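Glycoside hydrolase family 81 (Clostridium thermocellum, PDB 6FOP) probably hydrolyses internal beta-1,3-glucosidic linkages of glucans such as laminarin, as a cellulosomal family 81 glycoside hydrolase of a thermophilic bacterium. Local coordinates at residues I451-N456 with F466-D471. Numbering follows the deposited sequence.
With CA (calcium ion), chain B.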
# COMPACT_ATOMS: atom_id res chain seq x y z
N ILE A 451 5.26 12.83 6.95
CA ILE A 451 4.39 11.72 7.33
C ILE A 451 2.95 11.99 6.85
O ILE A 451 2.32 11.10 6.26
CB ILE A 451 4.39 11.45 8.85
CG1 ILE A 451 5.82 11.11 9.33
CG2 ILE A 451 3.41 10.31 9.20
CD1 ILE A 451 5.95 10.90 10.82
N LYS A 452 2.46 13.20 7.07
CA LYS A 452 1.11 13.55 6.66
C LYS A 452 0.95 13.55 5.16
O LYS A 452 -0.13 13.19 4.66
CB LYS A 452 0.62 14.89 7.26
CG LYS A 452 0.35 14.80 8.74
CD LYS A 452 -0.01 16.17 9.31
CE LYS A 452 -0.65 16.05 10.68
NZ LYS A 452 -2.07 15.64 10.57
N ASP A 453 1.96 13.95 4.39
CA ASP A 453 1.80 13.88 2.96
C ASP A 453 1.54 12.45 2.49
O ASP A 453 0.69 12.24 1.63
CB ASP A 453 3.00 14.46 2.21
CG ASP A 453 2.81 14.42 0.71
OD1 ASP A 453 1.98 15.23 0.19
OD2 ASP A 453 3.44 13.57 0.06
N ILE A 454 2.25 11.45 3.05
CA ILE A 454 2.13 10.09 2.55
C ILE A 454 1.13 9.22 3.30
O ILE A 454 0.64 8.24 2.74
CB ILE A 454 3.49 9.38 2.51
CG1 ILE A 454 4.09 9.12 3.91
CG2 ILE A 454 4.43 10.18 1.60
CD1 ILE A 454 5.39 8.33 3.88
N ALA A 455 0.80 9.61 4.53
CA ALA A 455 0.08 8.75 5.48
C ALA A 455 -0.63 9.58 6.56
O ALA A 455 -0.60 9.24 7.73
CB ALA A 455 1.03 7.73 6.09
N ASN A 456 -1.34 10.63 6.14
CA ASN A 456 -2.09 11.45 7.10
C ASN A 456 -3.16 10.56 7.78
O ASN A 456 -3.95 9.89 7.10
CB ASN A 456 -2.74 12.64 6.43
CG ASN A 456 -3.45 13.56 7.40
OD1 ASN A 456 -3.19 13.55 8.61
ND2 ASN A 456 -4.41 14.31 6.88
N PHE A 466 -6.48 11.65 3.49
CA PHE A 466 -6.33 10.54 4.42
C PHE A 466 -5.55 9.41 3.77
O PHE A 466 -5.93 8.93 2.71
CB PHE A 466 -7.70 10.05 4.86
CG PHE A 466 -7.68 8.98 5.91
CD1 PHE A 466 -7.34 9.29 7.22
CD2 PHE A 466 -8.08 7.70 5.62
CE1 PHE A 466 -7.35 8.30 8.17
CE2 PHE A 466 -8.10 6.71 6.58
CZ PHE A 466 -7.73 7.02 7.86
N LEU A 467 -4.44 9.00 4.38
CA LEU A 467 -3.65 7.85 3.94
C LEU A 467 -3.40 7.81 2.44
O LEU A 467 -3.85 6.89 1.72
CB LEU A 467 -4.30 6.54 4.42
CG LEU A 467 -4.47 6.30 5.91
CD1 LEU A 467 -5.08 4.92 6.14
CD2 LEU A 467 -3.16 6.47 6.68
N ARG A 468 -2.64 8.79 1.97
CA ARG A 468 -2.42 8.90 0.53
C ARG A 468 -2.00 7.61 -0.15
O ARG A 468 -2.78 7.00 -0.91
CB ARG A 468 -1.43 10.02 0.17
CG ARG A 468 -1.33 10.27 -1.33
CD ARG A 468 -0.15 11.14 -1.72
NE ARG A 468 -0.15 12.39 -0.99
CZ ARG A 468 -0.88 13.47 -1.30
NH1 ARG A 468 -1.71 13.48 -2.36
NH2 ARG A 468 -0.82 14.54 -0.53
N ASN A 469 -0.77 7.14 0.10
CA ASN A 469 -0.29 6.01 -0.70
C ASN A 469 -0.90 4.66 -0.34
O ASN A 469 -1.03 3.78 -1.21
CB ASN A 469 1.22 5.96 -0.71
CG ASN A 469 1.80 7.15 -1.44
OD1 ASN A 469 2.06 8.18 -0.80
ND2 ASN A 469 1.95 7.05 -2.74
N PHE A 470 -1.32 4.48 0.91
CA PHE A 470 -1.82 3.20 1.36
C PHE A 470 -3.27 3.01 0.94
O PHE A 470 -4.07 3.94 1.12
CB PHE A 470 -1.71 3.06 2.86
CG PHE A 470 -1.94 1.67 3.36
CD1 PHE A 470 -1.00 0.66 3.09
CD2 PHE A 470 -3.03 1.35 4.13
CE1 PHE A 470 -1.19 -0.63 3.56
CE2 PHE A 470 -3.21 0.06 4.61
CZ PHE A 470 -2.28 -0.93 4.32
N ASP A 471 -3.63 1.82 0.45
CA ASP A 471 -5.03 1.44 0.12
C ASP A 471 -5.48 0.52 1.27
O ASP A 471 -5.01 -0.62 1.39
CB ASP A 471 -5.03 0.70 -1.20
CG ASP A 471 -6.42 0.25 -1.65
OD1 ASP A 471 -7.25 -0.09 -0.77
OD2 ASP A 471 -6.60 0.14 -2.90
CA CA B . -4.80 5.79 -0.09
O HOH W 1 -1.79 11.24 3.26
O HOH W 2 -0.79 6.07 3.38
O HOH W 3 -6.57 6.54 1.33
O HOH W 4 -3.85 4.38 -1.82
O HOH W 5 -6.66 4.47 -0.94
O HOH W 6 -5.59 7.50 -1.55
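Arg468 and Asp453 are brought together as CG lies anti to the backbone N in both residues, and a bend at chi3 of -54° then turns the arginine's guanidinium back against the last turn of helix 440-455. There NE donates to Asp453 O at 2.8 Å, with the acceptor slightly tilted from the guanidinium plane. NH2 reaches Asp453 OD1 at 3.0 Å in a salt bridge whose hydrogen bond is weak and bent, the two flat groups lying 31° apart. One arginine thus holds both the main chain and the side chain of the same residue. Thr399 and Leu400 also bond to OD1 and His416 to OD2, while Gly398 and Thr37 take up NH2 and NH1, so both charged groups have several partners within the buried interior.

The backbones continue the attachment. Asn469 N donates nearly straight to Ile454 O at 3.2 Å, and Leu467 N uses an in-plane lone pair of Asn456 O at 2.9 Å. Asn469, whose backbone also bonds to Trp478, buries its OD1 3.8 Å from Ile454 CB, where this oxygen has no polar partner. Leu467 CD2 packs 3.5 Å from Asn456 O, and the Phe466 ring approaches that oxygen obliquely. Two waters fill in between: water 1 links Lys452 O with the amides of Asn456 and Arg468, and water 2 joins Ile454 O to Phe470 N.

With its amides and the arginine turned to the helix end, the loop presents the carbonyl oxygens of Leu467, Arg468 and Phe470 to a calcium ion, Leu467 O at 2.3 Å; four waters complete seven ligands. This is consistent with a loop following a helix of the (alpha/alpha)6-type family 81 domain, with a main-chain carbonyl calcium site on the side turned from the helix.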